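Local coordinates for RNA-binding protein Smaug (Drosophila melanogaster, PDB 1OXJ), which binds RNA through its SAM domain and probably represses translation of target messages such as nanos in the fly embryo, at residues G11-L14 against K15-R18; Y22-L25 against F26-M29; T38-F41 against L42-G46; G46-K49 against G50-H53. All blocks are in the same frame, centred on the assembly; numbering follows the deposited sequence.

Contact 1 (G11-L14 against K15-R18); sequences GLWL and KSLR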
loop_
_atom_site.group_PDB
_atom_site.type_symbol
_atom_site.label_atom_id
_atom_site.label_comp_id
_atom_site.label_asym_id
_atom_site.label_seq_id
_atom_site.Cartn_x
_atom_site.Cartn_y
_atom_site.Cartn_z
ATOM N N GLY A 11 -6.665 6.448 -9.648
ATOM C CA GLY A 11 -8.093 6.640 -9.453
ATOM C C GLY A 11 -8.654 5.937 -8.230
ATOM O O GLY A 11 -9.397 6.528 -7.439
ATOM N N LEU A 12 -8.307 4.668 -8.071
ATOM C CA LEU A 12 -8.797 3.895 -6.937
ATOM C C LEU A 12 -8.277 4.494 -5.632
ATOM O O LEU A 12 -8.994 4.553 -4.630
ATOM C CB LEU A 12 -8.364 2.432 -7.071
ATOM C CG LEU A 12 -8.855 1.418 -6.021
ATOM C CD1 LEU A 12 -8.119 1.624 -4.717
ATOM C CD2 LEU A 12 -10.365 1.563 -5.805
ATOM N N TRP A 13 -7.027 4.947 -5.644
ATOM C CA TRP A 13 -6.437 5.543 -4.450
ATOM C C TRP A 13 -7.214 6.799 -4.064
ATOM O O TRP A 13 -7.615 6.960 -2.914
ATOM C CB TRP A 13 -4.961 5.889 -4.705
ATOM C CG TRP A 13 -4.264 6.503 -3.511
ATOM C CD1 TRP A 13 -4.135 5.956 -2.264
ATOM C CD2 TRP A 13 -3.551 7.748 -3.479
ATOM N NE1 TRP A 13 -3.379 6.784 -1.456
ATOM C CE2 TRP A 13 -3.009 7.888 -2.178
ATOM C CE3 TRP A 13 -3.316 8.758 -4.424
ATOM C CZ2 TRP A 13 -2.242 9.000 -1.799
ATOM C CZ3 TRP A 13 -2.554 9.864 -4.046
ATOM C CH2 TRP A 13 -2.028 9.972 -2.742
ATOM N N LEU A 14 -7.427 7.693 -5.024
ATOM C CA LEU A 14 -8.168 8.919 -4.744
ATOM C C LEU A 14 -9.571 8.619 -4.212
ATOM O O LEU A 14 -10.055 9.288 -3.294
ATOM C CB LEU A 14 -8.274 9.776 -6.000
ATOM C CG LEU A 14 -6.967 10.374 -6.519
ATOM C CD1 LEU A 14 -7.253 11.170 -7.796
ATOM C CD2 LEU A 14 -6.364 11.275 -5.460
ATOM N N LYS A 15 -10.232 7.638 -4.815
ATOM C CA LYS A 15 -11.568 7.247 -4.376
ATOM C C LYS A 15 -11.531 6.814 -2.909
ATOM O O LYS A 15 -12.483 7.042 -2.153
ATOM C CB LYS A 15 -12.093 6.094 -5.244
ATOM C CG LYS A 15 -12.559 6.522 -6.633
ATOM C CD LYS A 15 -12.912 5.327 -7.505
ATOM C CE LYS A 15 -13.518 5.762 -8.835
ATOM N NZ LYS A 15 -13.791 4.590 -9.724
ATOM N N SER A 16 -10.419 6.206 -2.497
ATOM C CA SER A 16 -10.288 5.735 -1.123
ATOM C C SER A 16 -10.113 6.869 -0.117
ATOM O O SER A 16 -10.344 6.685 1.080
ATOM C CB SER A 16 -9.113 4.750 -1.004
ATOM O OG SER A 16 -7.867 5.419 -0.911
ATOM N N LEU A 17 -9.718 8.040 -0.606
ATOM C CA LEU A 17 -9.494 9.207 0.245
ATOM C C LEU A 17 -10.607 10.238 0.080
ATOM O O LEU A 17 -10.545 11.326 0.659
ATOM C CB LEU A 17 -8.170 9.880 -0.131
ATOM C CG LEU A 17 -6.889 9.046 -0.236
ATOM C CD1 LEU A 17 -5.776 9.929 -0.792
ATOM C CD2 LEU A 17 -6.508 8.492 1.116
ATOM N N ARG A 18 -11.611 9.895 -0.721
ATOM C CA ARG A 18 -12.716 10.792 -1.005
ATOM C C ARG A 18 -12.205 12.048 -1.705
ATOM O O ARG A 18 -12.639 13.167 -1.414
ATOM C CB ARG A 18 -13.465 11.162 0.281
ATOM C CG ARG A 18 -14.268 10.003 0.865
ATOM C CD ARG A 18 -15.364 10.506 1.800
ATOM N NE ARG A 18 -16.246 11.467 1.135
ATOM C CZ ARG A 18 -16.998 11.191 0.072
ATOM N NH1 ARG A 18 -16.990 9.975 -0.462
ATOM N NH2 ARG A 18 -17.757 12.138 -0.467
#
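A Schellman motif closes helix 10-16 of the SAM domain, and just before it Trp-13 meets both Ser-16 and Leu-17. The indole leaves the helix with its CG anti to the backbone N (chi1 -179°), lying beside the carbonyl carbon, which lays the ring alongside the next turn. Leu-17 CD1 sits over one face of it in a CH-pi contact, 3.9 Å from the centroid of the six-membered ring of Trp-13 and offset toward the rim, nearest at CE2. A branched leucine suits this place because a single methyl can reach across while CG stays near the Trp-13 carbonyl. That carbonyl is also held by a side chain: Ser-16 OG gives a short hydrogen bond to Trp-13 O (2.5 Å), lying in the carbonyl plane on a lone pair. A small hydroxyl suits the end of a helix, where main-chain acceptors begin to lack amide donors; the bonds from Ser-16 N and Leu-17 N to the same oxygen are weak. The preceding turn is regular, with Lys-15 N bonded to Gly-11 O at 3.0 Å. Leu-17 N then turns to Leu-14 O (3.0 Å), approaching from above the carbonyl plane. Trp-13 also packs on Cys-58, Ile-59 and Leu-62 of helix 49-77 and on Thr-96 and Pro-97. Replacing the indole with an alanine would probably strip Leu-17 CD1 of its ring face and open a gap against helix 49-77. Arg-18, at positive phi (62°), turns the chain out of the helix, completing the C-terminal stop characteristic of a Schellman motif.

Contact 2 (Y22-L25 against F26-M29); sequences YIEL and FKNM
Phe-26 closes a short 3-10 turn of the SAM domain, its backbone N donating to Ile-23 O three residues earlier (3.2 Å). Its CG stands anti to the carbonyl carbon and beside the backbone N (chi1 -59°), which swings the ring back along the turn. There the ring edge, not its face, meets the main chain: Tyr-22 O lies in the ring plane, 3.4 Å from Phe-26 CD1, with Ile-23 O also at the edge. The slightly positive rim of a phenyl ring is a suitable neighbour for carbonyl oxygens, while the bulk of this buried ring packs on Ile-10 and Leu-14 of helix 10-16 and on Leu-55 of helix 49-77. A serine in its place would probably leave a gap between these two helices and deprive the Tyr-22 carbonyl of its aromatic neighbour. Lys-27 repeats the 3-10 pattern, its N bonding to Glu-24 O at 3.1 Å. Its side chain, bent at each torsion after the first, curls back to lie beside that of Glu-24, both pointing the same way. The ammonium group of Lys-27 makes a salt bridge through NZ to Glu-24 OE1 (2.7 Å), coming from above the carboxylate plane, 54° out of it. Opposite charges three residues apart thus span the exposed side of the turn, where long polar chains are at ease. Met-29 comes round last, its unbranched, flexible chain extended until a bend at chi3 turns the methyl inward. That methyl lies loosely against Leu-25, and the nearest approach is Met-29 CE to Leu-25 O, 3.5 Å.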
loop_
_atom_site.group_PDB
_atom_site.type_symbol
_atom_site.label_atom_id
_atom_site.label_comp_id
_atom_site.label_asym_id
_atom_site.label_seq_id
_atom_site.Cartn_x
_atom_site.Cartn_y
_atom_site.Cartn_z
ATOM N N TYR A 22 -10.557 15.128 -7.882
ATOM C CA TYR A 22 -9.332 15.641 -8.489
ATOM C C TYR A 22 -8.583 14.678 -9.401
ATOM O O TYR A 22 -7.409 14.886 -9.681
ATOM C CB TYR A 22 -8.393 16.144 -7.395
ATOM C CG TYR A 22 -8.979 17.317 -6.635
ATOM C CD1 TYR A 22 -9.600 17.143 -5.391
ATOM C CD2 TYR A 22 -8.979 18.584 -7.197
ATOM C CE1 TYR A 22 -10.210 18.220 -4.729
ATOM C CE2 TYR A 22 -9.589 19.664 -6.553
ATOM C CZ TYR A 22 -10.201 19.477 -5.325
ATOM O OH TYR A 22 -10.801 20.559 -4.710
ATOM N N ILE A 23 -9.257 13.641 -9.887
ATOM C CA ILE A 23 -8.603 12.674 -10.775
ATOM C C ILE A 23 -7.911 13.326 -11.983
ATOM O O ILE A 23 -6.802 12.932 -12.364
ATOM C CB ILE A 23 -9.625 11.613 -11.295
ATOM C CG1 ILE A 23 -8.917 10.566 -12.155
ATOM C CG2 ILE A 23 -10.696 12.288 -12.127
ATOM C CD1 ILE A 23 -7.928 9.702 -11.395
ATOM N N GLU A 24 -8.549 14.325 -12.591
ATOM C CA GLU A 24 -7.969 14.979 -13.766
ATOM C C GLU A 24 -6.651 15.704 -13.532
ATOM O O GLU A 24 -5.868 15.896 -14.465
ATOM C CB GLU A 24 -8.970 15.958 -14.378
ATOM C CG GLU A 24 -10.187 15.290 -15.001
ATOM C CD GLU A 24 -9.816 14.274 -16.058
ATOM O OE1 GLU A 24 -9.003 14.602 -16.945
ATOM O OE2 GLU A 24 -10.342 13.142 -16.007
ATOM N N LEU A 25 -6.403 16.108 -12.292
ATOM C CA LEU A 25 -5.171 16.803 -11.960
ATOM C C LEU A 25 -3.950 15.944 -12.277
ATOM O O LEU A 25 -2.887 16.476 -12.614
ATOM C CB LEU A 25 -5.154 17.170 -10.477
ATOM C CG LEU A 25 -3.803 17.638 -9.932
ATOM C CD1 LEU A 25 -3.344 18.868 -10.706
ATOM C CD2 LEU A 25 -3.926 17.941 -8.460
ATOM N N PHE A 26 -4.116 14.625 -12.181
ATOM C CA PHE A 26 -3.025 13.669 -12.415
ATOM C C PHE A 26 -2.847 13.184 -13.861
ATOM O O PHE A 26 -1.926 12.420 -14.153
ATOM C CB PHE A 26 -3.205 12.457 -11.487
ATOM C CG PHE A 26 -3.215 12.814 -10.029
ATOM C CD1 PHE A 26 -4.353 13.381 -9.441
ATOM C CD2 PHE A 26 -2.071 12.643 -9.252
ATOM C CE1 PHE A 26 -4.346 13.775 -8.106
ATOM C CE2 PHE A 26 -2.050 13.037 -7.905
ATOM C CZ PHE A 26 -3.186 13.603 -7.332
ATOM N N LYS A 27 -3.717 13.650 -14.755
ATOM C CA LYS A 27 -3.721 13.284 -16.177
ATOM C C LYS A 27 -2.444 12.694 -16.786
ATOM O O LYS A 27 -2.379 11.495 -17.085
ATOM C CB LYS A 27 -4.166 14.489 -17.017
ATOM C CG LYS A 27 -4.226 14.226 -18.519
ATOM C CD LYS A 27 -5.093 13.011 -18.872
ATOM C CE LYS A 27 -6.553 13.196 -18.461
ATOM N NZ LYS A 27 -6.735 13.179 -16.975
ATOM N N ASN A 28 -1.438 13.524 -17.006
ATOM C CA ASN A 28 -0.201 13.005 -17.586
ATOM C C ASN A 28 0.943 13.113 -16.597
ATOM O O ASN A 28 2.113 13.157 -16.986
ATOM C CB ASN A 28 0.155 13.769 -18.857
ATOM C CG ASN A 28 -0.807 13.491 -19.987
ATOM O OD1 ASN A 28 -1.048 12.333 -20.341
ATOM N ND2 ASN A 28 -1.362 14.553 -20.566
ATOM N N MET A 29 0.593 13.151 -15.316
ATOM C CA MET A 29 1.586 13.275 -14.260
ATOM C C MET A 29 2.354 11.978 -14.088
ATOM O O MET A 29 1.773 10.892 -14.132
ATOM C CB MET A 29 0.900 13.638 -12.934
ATOM C CG MET A 29 1.853 14.126 -11.849
ATOM S SD MET A 29 0.970 14.770 -10.400
ATOM C CE MET A 29 0.202 16.059 -11.056
#

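Contact 3 (T38-F41 against L42-G46); sequences TEDF and LQSVG
Thr-38, the N-cap of helix 39-44, meets Leu-42 one turn on: its carbonyl O accepts from Leu-42 N at 3.1 Å, in a nearly straight bond (164°). Its hydroxyl OG1 reaches forward to Phe-41 N, a weak capping bond; a threonine suits the place because its oxygen can stand in for a missing carbonyl. Glu-39 bonds through its O to Gln-43 N. Its side chain and that of Gln-43 cross with carboxylate and amide planes 69° apart, and the touch is between Glu-39 CG and Gln-43 NE2 (3.6 Å), methylene to amide. An acidic residue in the first turn, like Asp-40 after it, probably interacts favourably with the positive end of the helix. Asp-40 O is gripped twice by one residue, by Ser-44 N at 3.1 Å and Ser-44 OG at 3.0 Å, the two arriving from opposite faces of the carbonyl plane. Phe-41 lays its ring along the helix surface with both aliphatic neighbours on one side of its plane. Leu-42 CD2 approaches Phe-41 CD2 (3.9 Å), and Val-45 sets CG2 over that face, off toward the rim, with CG1 3.8 Å from Phe-41 CE1. Beyond Val-45, Gly-46 takes a positive phi (96°) at which a CB would collide with the preceding carbonyl. Cap, serine-braced carbonyl and glycine turn together mark out a short helix, stopped at both ends, of the helical SAM bundle.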
loop_
_atom_site.group_PDB
_atom_site.type_symbol
_atom_site.label_atom_id
_atom_site.label_comp_id
_atom_site.label_asym_id
_atom_site.label_seq_id
_atom_site.Cartn_x
_atom_site.Cartn_y
_atom_site.Cartn_z
ATOM N N THR A 38 2.953 19.704 -3.330
ATOM C CA THR A 38 2.905 20.412 -2.052
ATOM C C THR A 38 1.550 21.098 -1.917
ATOM O O THR A 38 0.865 21.331 -2.921
ATOM C CB THR A 38 4.008 21.487 -1.959
ATOM O OG1 THR A 38 3.927 22.358 -3.094
ATOM C CG2 THR A 38 5.380 20.842 -1.914
ATOM N N GLU A 39 1.162 21.417 -0.685
ATOM C CA GLU A 39 -0.120 22.073 -0.435
ATOM C C GLU A 39 -0.199 23.387 -1.198
ATOM O O GLU A 39 -1.255 23.764 -1.714
ATOM C CB GLU A 39 -0.303 22.332 1.070
ATOM C CG GLU A 39 -1.591 23.060 1.433
ATOM C CD GLU A 39 -1.773 23.226 2.941
ATOM O OE1 GLU A 39 -0.772 23.462 3.645
ATOM O OE2 GLU A 39 -2.920 23.134 3.419
ATOM N N ASP A 40 0.940 24.067 -1.276
ATOM C CA ASP A 40 1.054 25.352 -1.951
ATOM C C ASP A 40 0.770 25.213 -3.449
ATOM O O ASP A 40 0.061 26.026 -4.037
ATOM C CB ASP A 40 2.455 25.905 -1.700
ATOM C CG ASP A 40 2.598 27.347 -2.107
ATOM O OD1 ASP A 40 1.621 28.115 -1.967
ATOM O OD2 ASP A 40 3.705 27.718 -2.551
ATOM N N PHE A 41 1.322 24.167 -4.058
ATOM C CA PHE A 41 1.108 23.906 -5.473
ATOM C C PHE A 41 -0.371 23.636 -5.749
ATOM O O PHE A 41 -0.938 24.150 -6.712
ATOM C CB PHE A 41 1.930 22.684 -5.916
ATOM C CG PHE A 41 1.420 22.034 -7.178
ATOM C CD1 PHE A 41 1.589 22.648 -8.417
ATOM C CD2 PHE A 41 0.721 20.828 -7.116
ATOM C CE1 PHE A 41 1.068 22.076 -9.572
ATOM C CE2 PHE A 41 0.196 20.245 -8.264
ATOM C CZ PHE A 41 0.366 20.869 -9.498
ATOM N N LEU A 42 -0.987 22.814 -4.908
ATOM C CA LEU A 42 -2.388 22.466 -5.092
ATOM C C LEU A 42 -3.302 23.687 -5.013
ATOM O O LEU A 42 -4.190 23.865 -5.854
ATOM C CB LEU A 42 -2.809 21.419 -4.054
ATOM C CG LEU A 42 -2.092 20.073 -4.189
ATOM C CD1 LEU A 42 -2.418 19.197 -2.983
ATOM C CD2 LEU A 42 -2.516 19.390 -5.506
ATOM N N GLN A 43 -3.084 24.531 -4.008
ATOM C CA GLN A 43 -3.903 25.728 -3.859
ATOM C C GLN A 43 -3.767 26.597 -5.103
ATOM O O GLN A 43 -4.736 27.212 -5.551
ATOM C CB GLN A 43 -3.470 26.534 -2.629
ATOM C CG GLN A 43 -3.846 25.925 -1.298
ATOM C CD GLN A 43 -3.542 26.860 -0.136
ATOM O OE1 GLN A 43 -4.076 27.968 -0.065
ATOM N NE2 GLN A 43 -2.681 26.420 0.775
ATOM N N SER A 44 -2.563 26.629 -5.667
ATOM C CA SER A 44 -2.284 27.429 -6.856
ATOM C C SER A 44 -2.972 26.961 -8.128
ATOM O O SER A 44 -3.187 27.761 -9.042
ATOM C CB SER A 44 -0.780 27.491 -7.105
ATOM O OG SER A 44 -0.127 28.181 -6.056
ATOM N N VAL A 45 -3.313 25.679 -8.208
ATOM C CA VAL A 45 -3.980 25.181 -9.406
ATOM C C VAL A 45 -5.473 24.905 -9.234
ATOM O O VAL A 45 -6.051 24.099 -9.953
ATOM C CB VAL A 45 -3.268 23.922 -9.972
ATOM C CG1 VAL A 45 -1.856 24.293 -10.431
ATOM C CG2 VAL A 45 -3.193 22.836 -8.917
ATOM N N GLY A 46 -6.103 25.572 -8.271
ATOM C CA GLY A 46 -7.538 25.405 -8.107
ATOM C C GLY A 46 -8.097 24.413 -7.106
ATOM O O GLY A 46 -9.318 24.266 -7.019
#

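Contact 4 (G46-K49 against G50-H53); sequences GVTK and GASH
Ser-52 grips the carbonyl of Thr-48 with two donors, and this double hold opens helix 49-77. Ser-52 N reaches Thr-48 O at 2.7 Å, while the hydroxyl OG, set beside its own backbone N (chi1 -70°), reaches the same oxygen at 2.8 Å from above the carbonyl plane. A serine fits because its OG is short enough to fold back on the turn, and Val-47 CB packs against it at 3.4 Å, shielding the buried bond. Lys-49 stands in the first turn with CG wedged between backbone N and carbonyl carbon, which places that methylene 3.3 Å from Gly-50 N. The rest of the chain bends round until its ammonium NZ and Gly-50 N each make a weak hydrogen bond to one water. Gly-50 sits at the exposed start of the helix, where a CB would have room, so this contact alone does not demand a glycine. The neighbouring amide is capped instead: Ala-51 N donates to Thr-48 OG1 at 3.1 Å (166°), the classic N-cap bond, and Ala-51 CB meets Val-47 CG1 at 3.6 Å. Related SAM domains such as Vts1 grip an RNA hairpin near the start of this helix, so the exposed lysine is consistent with an RNA-facing surface. The cap lies against helix 39-44, with Val-47 and Ser-52 touching Leu-42 and His-53 touching Glu-39, while Ala-51 and Val-47 reach Tyr-22 in the loop after helix 10-16.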
loop_
_atom_site.group_PDB
_atom_site.type_symbol
_atom_site.label_atom_id
_atom_site.label_comp_id
_atom_site.label_asym_id
_atom_site.label_seq_id
_atom_site.Cartn_x
_atom_site.Cartn_y
_atom_site.Cartn_z
ATOM N N GLY A 46 -6.103 25.572 -8.271
ATOM C CA GLY A 46 -7.538 25.405 -8.107
ATOM C C GLY A 46 -8.097 24.413 -7.106
ATOM O O GLY A 46 -9.318 24.266 -7.019
ATOM N N VAL A 47 -7.234 23.717 -6.372
ATOM C CA VAL A 47 -7.689 22.766 -5.361
ATOM C C VAL A 47 -8.056 23.557 -4.101
ATOM O O VAL A 47 -7.328 24.461 -3.704
ATOM C CB VAL A 47 -6.577 21.749 -5.003
ATOM C CG1 VAL A 47 -7.084 20.757 -3.973
ATOM C CG2 VAL A 47 -6.116 21.014 -6.255
ATOM N N THR A 48 -9.184 23.230 -3.479
ATOM C CA THR A 48 -9.604 23.940 -2.272
ATOM C C THR A 48 -8.528 23.823 -1.188
ATOM O O THR A 48 -7.763 22.868 -1.168
ATOM C CB THR A 48 -10.915 23.365 -1.710
ATOM O OG1 THR A 48 -10.657 22.084 -1.117
ATOM C CG2 THR A 48 -11.941 23.202 -2.822
ATOM N N LYS A 49 -8.477 24.794 -0.280
ATOM C CA LYS A 49 -7.481 24.778 0.789
ATOM C C LYS A 49 -7.600 23.522 1.634
ATOM O O LYS A 49 -6.601 23.001 2.127
ATOM C CB LYS A 49 -7.636 26.012 1.684
ATOM C CG LYS A 49 -9.067 26.287 2.098
ATOM C CD LYS A 49 -9.601 27.553 1.423
ATOM C CE LYS A 49 -9.641 27.416 -0.099
ATOM N NZ LYS A 49 -10.588 26.356 -0.520
ATOM N N GLY A 50 -8.824 23.036 1.798
ATOM C CA GLY A 50 -9.032 21.836 2.588
ATOM C C GLY A 50 -8.450 20.605 1.915
ATOM O O GLY A 50 -7.686 19.854 2.525
ATOM N N ALA A 51 -8.814 20.397 0.654
ATOM C CA ALA A 51 -8.320 19.251 -0.099
ATOM C C ALA A 51 -6.822 19.390 -0.370
ATOM O O ALA A 51 -6.111 18.390 -0.464
ATOM C CB ALA A 51 -9.090 19.115 -1.405
ATOM N N SER A 52 -6.341 20.624 -0.491
ATOM C CA SER A 52 -4.915 20.849 -0.732
ATOM C C SER A 52 -4.143 20.311 0.461
ATOM O O SER A 52 -3.167 19.573 0.310
ATOM C CB SER A 52 -4.613 22.343 -0.905
ATOM O OG SER A 52 -5.138 22.845 -2.124
ATOM N N HIS A 53 -4.592 20.682 1.657
ATOM C CA HIS A 53 -3.943 20.228 2.877
ATOM C C HIS A 53 -4.035 18.708 3.022
ATOM O O HIS A 53 -3.041 18.044 3.298
ATOM C CB HIS A 53 -4.578 20.903 4.100
ATOM C CG HIS A 53 -3.916 20.540 5.393
ATOM N ND1 HIS A 53 -2.579 20.778 5.634
ATOM C CD2 HIS A 53 -4.398 19.934 6.503
ATOM C CE1 HIS A 53 -2.266 20.330 6.838
ATOM N NE2 HIS A 53 -3.352 19.814 7.386
HETATM O O HOH W 1 -11.954 24.255 1.727
#

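The four contacts follow one another along the chain within the SAM domain, all on the same side of the chain's centre. Contact 1 ends helix 10-16, contact 2 is the turn before helix 31-34, contact 3 spans helix 39-44 and contact 4 starts helix 49-77. Contacts 3 and 4 are the closest pair, their centres about 7 Å apart, sharing Gly-46. Contact 2 mediates: Leu-14 of contact 1, Leu-42 of contact 3 and Ala-51 of contact 4 all touch it, whereas contact 1 touches neither 3 nor 4. Local caps and turns thus set the helix ends, and apolar residues between them join the ends into one compact bundle.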